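Thiaminase-I (Naegleria gruberi, PDB 4HCY) is a thiaminase I family enzyme of mixed alpha/beta build, whose fold probably resembles that of periplasmic binding proteins, and holds 0YN in its cleft. Local coordinates at residues 119-124 with 229-234; 15-20 with 294-299. All coordinates share one frame; numbering follows the deposited sequence.

Contact 1 of 2, residues 119-124 with 229-234; sequences CSNFLL and VGYSES. With 0YN (2-{4-[(4-amino-2-methylpyrimidin-5-yl)methyl]-3-methylthiophen-2-yl}ethanol), chain G.
Phe122 and Gly230 form a hydrogen-bonded pair where strands 114-125 and 227-230 run antiparallel, with Leu123 and Val229 as the non-hydrogen-bonded pair next to it. Gly230 N gives the straighter bond, 3.2 Å to Phe122 O; the return bond from Phe122 N to Gly230 O is weak. Beyond this pair the chain turns at Asn121, the centre of an inverse gamma turn, and the contact passes to side chains. Asn121 lies alongside Tyr231, both pointing the same way, with amide and ring planes 29° apart. Ser120 O sits at the edge of the Tyr231 ring, in its plane, while 0YN C6' lies over the centre of one face. Cys119 SG meets the ring obliquely, 3.5 Å from Tyr231 CD1. With its sulfur anti to the backbone N (chi1 -170°), Cys119 SG is also 3.4 Å from 0YN N1'. Glu233, bent at chi2 (91°), brings OE2 to 2.9 Å from 0YN N1', so Cys119 SG and Glu233 OE2 converge on one ring nitrogen. Ser232 CB packs 3.8 Å from Phe122 CE2, and Ser120 CB lies over one Phe122 face, toward its rim. Helix 317-328 adds Leu322 and Phe326 to the Phe122 surroundings. Ser232 OG bonds to Leu300 O and Ser120 OG to Tyr259 O, which satisfies the hydroxyls of two buried serines. At the other end, Leu123 CD1 meets Val229 CG2 at 4.0 Å. The whole is an antiparallel strand pair, one end of which runs into the 0YN pocket, with a sulfur-aromatic contact at its wall.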
loop_
_atom_site.group_PDB
_atom_site.type_symbol
_atom_site.label_atom_id
_atom_site.label_comp_id
_atom_site.label_asym_id
_atom_site.label_seq_id
_atom_site.Cartn_x
_atom_site.Cartn_y
_atom_site.Cartn_z
ATOM N N CYS A 119 0.445 2.788 2.413
ATOM C CA CYS A 119 1.425 2.800 1.336
ATOM C C CYS A 119 0.962 3.617 0.138
ATOM O O CYS A 119 -0.233 3.858 -0.046
ATOM C CB CYS A 119 1.771 1.377 0.894
ATOM S SG CYS A 119 3.176 1.292 -0.237
ATOM N N SER A 120 1.927 4.035 -0.674
ATOM C CA SER A 120 1.663 4.828 -1.865
ATOM C C SER A 120 2.918 4.862 -2.724
ATOM O O SER A 120 3.997 4.483 -2.270
ATOM C CB SER A 120 1.262 6.253 -1.479
ATOM O OG SER A 120 1.060 7.059 -2.627
ATOM N N ASN A 121 2.779 5.307 -3.967
ATOM C CA ASN A 121 3.948 5.537 -4.803
ATOM C C ASN A 121 4.518 6.922 -4.527
ATOM O O ASN A 121 4.217 7.886 -5.233
ATOM C CB ASN A 121 3.611 5.367 -6.284
ATOM C CG ASN A 121 3.299 3.930 -6.647
ATOM O OD1 ASN A 121 4.196 3.091 -6.734
ATOM N ND2 ASN A 121 2.022 3.640 -6.868
ATOM N N PHE A 122 5.332 7.014 -3.481
ATOM C CA PHE A 122 5.898 8.286 -3.052
ATOM C C PHE A 122 7.008 8.744 -3.988
ATOM O O PHE A 122 7.579 7.944 -4.729
ATOM C CB PHE A 122 6.439 8.180 -1.625
ATOM C CG PHE A 122 5.413 7.755 -0.614
ATOM C CD1 PHE A 122 4.503 8.666 -0.104
ATOM C CD2 PHE A 122 5.366 6.446 -0.163
ATOM C CE1 PHE A 122 3.562 8.280 0.832
ATOM C CE2 PHE A 122 4.426 6.052 0.773
ATOM C CZ PHE A 122 3.522 6.972 1.270
ATOM N N LEU A 123 7.310 10.037 -3.946
ATOM C CA LEU A 123 8.404 10.590 -4.731
ATOM C C LEU A 123 9.629 10.818 -3.858
ATOM O O LEU A 123 9.610 11.656 -2.957
ATOM C CB LEU A 123 7.986 11.903 -5.393
ATOM C CG LEU A 123 9.082 12.640 -6.165
ATOM C CD1 LEU A 123 9.655 11.755 -7.262
ATOM C CD2 LEU A 123 8.546 13.942 -6.740
ATOM N N LEU A 124 10.690 10.067 -4.126
ATOM C CA LEU A 124 11.940 10.229 -3.397
ATOM C C LEU A 124 12.860 11.192 -4.138
ATOM O O LEU A 124 13.576 10.799 -5.060
ATOM C CB LEU A 124 12.630 8.877 -3.203
ATOM C CG LEU A 124 13.930 8.889 -2.397
ATOM C CD1 LEU A 124 13.691 9.446 -1.005
ATOM C CD2 LEU A 124 14.535 7.494 -2.326
ATOM N N VAL A 229 10.219 6.978 -7.817
ATOM C CA VAL A 229 8.836 6.729 -7.435
ATOM C C VAL A 229 8.644 5.257 -7.096
ATOM O O VAL A 229 9.096 4.378 -7.829
ATOM C CB VAL A 229 7.853 7.124 -8.557
ATOM C CG1 VAL A 229 6.424 7.087 -8.042
ATOM C CG2 VAL A 229 8.186 8.506 -9.094
ATOM N N GLY A 230 7.979 4.990 -5.977
ATOM C CA GLY A 230 7.723 3.626 -5.555
ATOM C C GLY A 230 7.205 3.534 -4.134
ATOM O O GLY A 230 6.903 4.548 -3.503
ATOM N N TYR A 231 7.101 2.308 -3.631
ATOM C CA TYR A 231 6.636 2.073 -2.271
ATOM C C TYR A 231 7.670 2.568 -1.268
ATOM O O TYR A 231 8.864 2.608 -1.566
ATOM C CB TYR A 231 6.367 0.584 -2.045
ATOM C CG TYR A 231 5.363 -0.016 -3.002
ATOM C CD1 TYR A 231 4.309 0.739 -3.499
ATOM C CD2 TYR A 231 5.471 -1.339 -3.410
ATOM C CE1 TYR A 231 3.388 0.192 -4.374
ATOM C CE2 TYR A 231 4.557 -1.894 -4.286
ATOM C CZ TYR A 231 3.518 -1.125 -4.764
ATOM O OH TYR A 231 2.608 -1.676 -5.636
ATOM N N SER A 232 7.208 2.944 -0.081
ATOM C CA SER A 232 8.102 3.395 0.977
ATOM C C SER A 232 9.013 2.257 1.421
ATOM O O SER A 232 10.160 2.479 1.807
ATOM C CB SER A 232 7.301 3.928 2.166
ATOM O OG SER A 232 6.384 2.957 2.637
ATOM N N GLU A 233 8.493 1.035 1.345
ATOM C CA GLU A 233 9.238 -0.154 1.741
ATOM C C GLU A 233 10.430 -0.409 0.825
ATOM O O GLU A 233 11.423 -1.006 1.238
ATOM C CB GLU A 233 8.324 -1.381 1.739
ATOM C CG GLU A 233 7.047 -1.213 2.539
ATOM C CD GLU A 233 5.905 -0.677 1.701
ATOM O OE1 GLU A 233 5.246 0.290 2.140
ATOM O OE2 GLU A 233 5.667 -1.229 0.607
ATOM N N SER A 234 10.325 0.046 -0.419
ATOM C CA SER A 234 11.369 -0.188 -1.411
ATOM C C SER A 234 12.592 0.700 -1.191
ATOM O O SER A 234 13.624 0.514 -1.835
ATOM C CB SER A 234 10.818 0.017 -2.824
ATOM O OG SER A 234 10.329 1.336 -2.996
HETATM C C2A 0YN G . 2.238 -2.215 2.932
HETATM C C35 0YN G . 0.932 -2.537 -2.641
HETATM C C2 0YN G . 2.258 -4.730 -2.599
HETATM S S1 0YN G . 2.430 -6.180 -3.535
HETATM C C5 0YN G . 1.283 -5.739 -4.741
HETATM C C4 0YN G . 0.745 -4.391 -4.399
HETATM C C4A 0YN G . -0.288 -3.653 -5.209
HETATM C C5A 0YN G . 1.068 -6.739 -5.852
HETATM C C5B 0YN G . 1.404 -6.112 -7.197
HETATM O O5G 0YN G . 1.399 -7.124 -8.207
HETATM N "N1'" 0YN G . 2.835 -2.012 0.543
HETATM C "C2'" 0YN G . 1.894 -2.299 1.469
HETATM N "N3'" 0YN G . 0.649 -2.662 1.092
HETATM C "C4'" 0YN G . 0.326 -2.743 -0.214
HETATM N "N4'" 0YN G . -0.924 -3.108 -0.586
HETATM C "C5'" 0YN G . 1.279 -2.454 -1.171
HETATM C "C6'" 0YN G . 2.552 -2.080 -0.762
HETATM C C3 0YN G . 1.313 -3.887 -3.206
#

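Contact 2 of 2, residues 15-20 with 294-299; sequences PYLPSW and DLLGLG. With 0YN (2-{4-[(4-amino-2-methylpyrimidin-5-yl)methyl]-3-methylthiophen-2-yl}ethanol), chain G.
Pro18 and Gly299 bring the two backbones closest, CA to CA 5.8 Å, where the extended chain leading into strand 19-21 passes the C-terminal end of helix 290-298. No hydrogen bond joins the segments; what holds them together is packing against the last helical turn and the glycine that follows it. Pro18 directs its ring at Gly299, with CG 3.2 Å from Gly299 O. Trp20 comes in from further along the strand. Its CG stands anti to the carbonyl carbon (chi1 -67°), which places the indole beside the helix end, where the six-membered ring meets Leu298 and Gly299. Leu298 O lies at the edge of that ring, near its plane and 3.2 Å from Trp20 CZ2, so the ring edge faces a backbone carbonyl. Trp20 CH2 also rests 4.3 Å from Leu298 CB, and Gly299 CA approaches the indole obliquely, 4.0 Å from Trp20 CZ2. One residue before Pro18, Leu17 CD2 reaches Leu296 CD2 at 4.5 Å, a loose methyl-to-methyl touch; both leucines also lean on Ile33 of helix 29-34 and on Tyr117 of strand 114-125. Tyr16 takes no part in the helix contact but faces the ligand: 0YN S1 lies over one face of its ring, 3.8 Å from Tyr16 CG. The Tyr16 hydroxyl is hydrogen-bonded to Asp52 OD1, and the Tyr54 ring meets that of Tyr16 with planes at about 70°. Chemically, then, this is a small contact, 193 Å² buried over both sides: nonpolar side chains pack on one another and on the backbone at the helix end, and with no hydrogen bond between the segments, their association here rests on that packing.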
loop_
_atom_site.group_PDB
_atom_site.type_symbol
_atom_site.label_atom_id
_atom_site.label_comp_id
_atom_site.label_asym_id
_atom_site.label_seq_id
_atom_site.Cartn_x
_atom_site.Cartn_y
_atom_site.Cartn_z
ATOM N N PRO A 15 1.916 -10.593 3.490
ATOM C CA PRO A 15 3.248 -11.182 3.310
ATOM C C PRO A 15 4.211 -10.321 2.495
ATOM O O PRO A 15 5.401 -10.635 2.443
ATOM C CB PRO A 15 2.941 -12.466 2.544
ATOM C CG PRO A 15 1.770 -12.096 1.693
ATOM C CD PRO A 15 0.957 -11.092 2.488
ATOM N N TYR A 16 3.714 -9.262 1.866
ATOM C CA TYR A 16 4.553 -8.447 0.993
ATOM C C TYR A 16 5.265 -7.328 1.747
ATOM O O TYR A 16 4.968 -6.146 1.567
ATOM C CB TYR A 16 3.744 -7.901 -0.183
ATOM C CG TYR A 16 3.188 -8.991 -1.070
ATOM C CD1 TYR A 16 3.944 -9.523 -2.106
ATOM C CD2 TYR A 16 1.913 -9.498 -0.862
ATOM C CE1 TYR A 16 3.442 -10.523 -2.916
ATOM C CE2 TYR A 16 1.404 -10.500 -1.665
ATOM C CZ TYR A 16 2.173 -11.007 -2.691
ATOM O OH TYR A 16 1.670 -12.005 -3.494
ATOM N N LEU A 17 6.212 -7.725 2.589
ATOM C CA LEU A 17 7.021 -6.795 3.364
ATOM C C LEU A 17 8.448 -6.797 2.812
ATOM O O LEU A 17 8.809 -7.696 2.052
ATOM C CB LEU A 17 6.990 -7.192 4.843
ATOM C CG LEU A 17 6.018 -6.395 5.718
ATOM C CD1 LEU A 17 4.596 -6.474 5.179
ATOM C CD2 LEU A 17 6.072 -6.878 7.159
ATOM N N PRO A 18 9.257 -5.781 3.169
ATOM C CA PRO A 18 10.634 -5.686 2.666
ATOM C C PRO A 18 11.483 -6.929 2.925
ATOM O O PRO A 18 11.157 -7.745 3.788
ATOM C CB PRO A 18 11.210 -4.511 3.459
ATOM C CG PRO A 18 10.049 -3.667 3.763
ATOM C CD PRO A 18 8.883 -4.591 3.957
ATOM N N SER A 19 12.572 -7.055 2.176
ATOM C CA SER A 19 13.509 -8.155 2.351
ATOM C C SER A 19 14.939 -7.678 2.130
ATOM O O SER A 19 15.262 -7.122 1.081
ATOM C CB SER A 19 13.186 -9.298 1.386
ATOM O OG SER A 19 11.893 -9.824 1.628
ATOM N N TRP A 20 15.790 -7.891 3.129
ATOM C CA TRP A 20 17.204 -7.561 3.006
ATOM C C TRP A 20 17.957 -8.739 2.405
ATOM O O TRP A 20 17.590 -9.894 2.621
ATOM C CB TRP A 20 17.796 -7.194 4.368
ATOM C CG TRP A 20 17.249 -5.923 4.944
ATOM C CD1 TRP A 20 17.743 -4.663 4.765
ATOM C CD2 TRP A 20 16.107 -5.787 5.797
ATOM N NE1 TRP A 20 16.978 -3.752 5.451
ATOM C CE2 TRP A 20 15.967 -4.417 6.093
ATOM C CE3 TRP A 20 15.187 -6.691 6.338
ATOM C CZ2 TRP A 20 14.947 -3.930 6.906
ATOM C CZ3 TRP A 20 14.175 -6.206 7.145
ATOM C CH2 TRP A 20 14.062 -4.838 7.421
ATOM N N ASP A 294 8.580 -0.721 15.743
ATOM C CA ASP A 294 10.001 -0.451 15.546
ATOM C C ASP A 294 10.572 -1.291 14.408
ATOM O O ASP A 294 11.424 -0.828 13.651
ATOM C CB ASP A 294 10.788 -0.710 16.832
ATOM C CG ASP A 294 10.499 0.315 17.911
ATOM O OD1 ASP A 294 10.180 1.472 17.566
ATOM O OD2 ASP A 294 10.591 -0.039 19.105
ATOM N N LEU A 295 10.099 -2.528 14.295
ATOM C CA LEU A 295 10.534 -3.413 13.221
ATOM C C LEU A 295 10.002 -2.930 11.877
ATOM O O LEU A 295 10.684 -3.034 10.859
ATOM C CB LEU A 295 10.094 -4.854 13.490
ATOM C CG LEU A 295 10.838 -5.583 14.611
ATOM C CD1 LEU A 295 10.278 -6.985 14.810
ATOM C CD2 LEU A 295 12.331 -5.636 14.320
ATOM N N LEU A 296 8.781 -2.405 11.881
ATOM C CA LEU A 296 8.203 -1.804 10.686
ATOM C C LEU A 296 9.041 -0.610 10.248
ATOM O O LEU A 296 9.230 -0.377 9.056
ATOM C CB LEU A 296 6.763 -1.357 10.946
ATOM C CG LEU A 296 5.702 -2.451 11.064
ATOM C CD1 LEU A 296 4.340 -1.844 11.370
ATOM C CD2 LEU A 296 5.647 -3.273 9.791
ATOM N N GLY A 297 9.543 0.137 11.227
ATOM C CA GLY A 297 10.374 1.296 10.960
ATOM C C GLY A 297 11.678 0.931 10.279
ATOM O O GLY A 297 12.231 1.724 9.518
ATOM N N LEU A 298 12.170 -0.274 10.550
ATOM C CA LEU A 298 13.411 -0.741 9.946
ATOM C C LEU A 298 13.219 -1.045 8.463
ATOM O O LEU A 298 14.158 -0.953 7.673
ATOM C CB LEU A 298 13.935 -1.976 10.679
ATOM C CG LEU A 298 14.274 -1.793 12.160
ATOM C CD1 LEU A 298 14.865 -3.071 12.739
ATOM C CD2 LEU A 298 15.223 -0.620 12.356
ATOM N N GLY A 299 11.996 -1.407 8.093
ATOM C CA GLY A 299 11.672 -1.709 6.710
ATOM C C GLY A 299 10.957 -0.561 6.022
ATOM O O GLY A 299 10.488 -0.701 4.892
HETATM C C2A 0YN G . 2.238 -2.215 2.932
HETATM C C35 0YN G . 0.932 -2.537 -2.641
HETATM C C2 0YN G . 2.258 -4.730 -2.599
HETATM S S1 0YN G . 2.430 -6.180 -3.535
HETATM C C5 0YN G . 1.283 -5.739 -4.741
HETATM C C4 0YN G . 0.745 -4.391 -4.399
HETATM C C4A 0YN G . -0.288 -3.653 -5.209
HETATM C C5A 0YN G . 1.068 -6.739 -5.852
HETATM C C5B 0YN G . 1.404 -6.112 -7.197
HETATM O O5G 0YN G . 1.399 -7.124 -8.207
HETATM N "N1'" 0YN G . 2.835 -2.012 0.543
HETATM C "C2'" 0YN G . 1.894 -2.299 1.469
HETATM N "N3'" 0YN G . 0.649 -2.662 1.092
HETATM C "C4'" 0YN G . 0.326 -2.743 -0.214
HETATM N "N4'" 0YN G . -0.924 -3.108 -0.586
HETATM C "C5'" 0YN G . 1.279 -2.454 -1.171
HETATM C "C6'" 0YN G . 2.552 -2.080 -0.762
HETATM C C3 0YN G . 1.313 -3.887 -3.206
#

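In the fold
The centres of the two contacts lie about 14 Å apart, and contact 1 is nested along the chain inside the long loop closed by contact 2. They meet where Pro18 CG packs 3.5 Å from Glu233 CB. Strand 114-125 connects them: its 119-124 portion pairs in contact 1, its Tyr117 touches Leu17 and Leu296 of contact 2, and it also pairs with strand 302-303, which follows helix 290-298. Both contacts touch 0YN, the first around its pyrimidine and thiophene, the second at the thiophene sulfur, while Asp263 hydrogen-bonds the ligand as well. The pocket is therefore assembled from chain regions far apart in sequence.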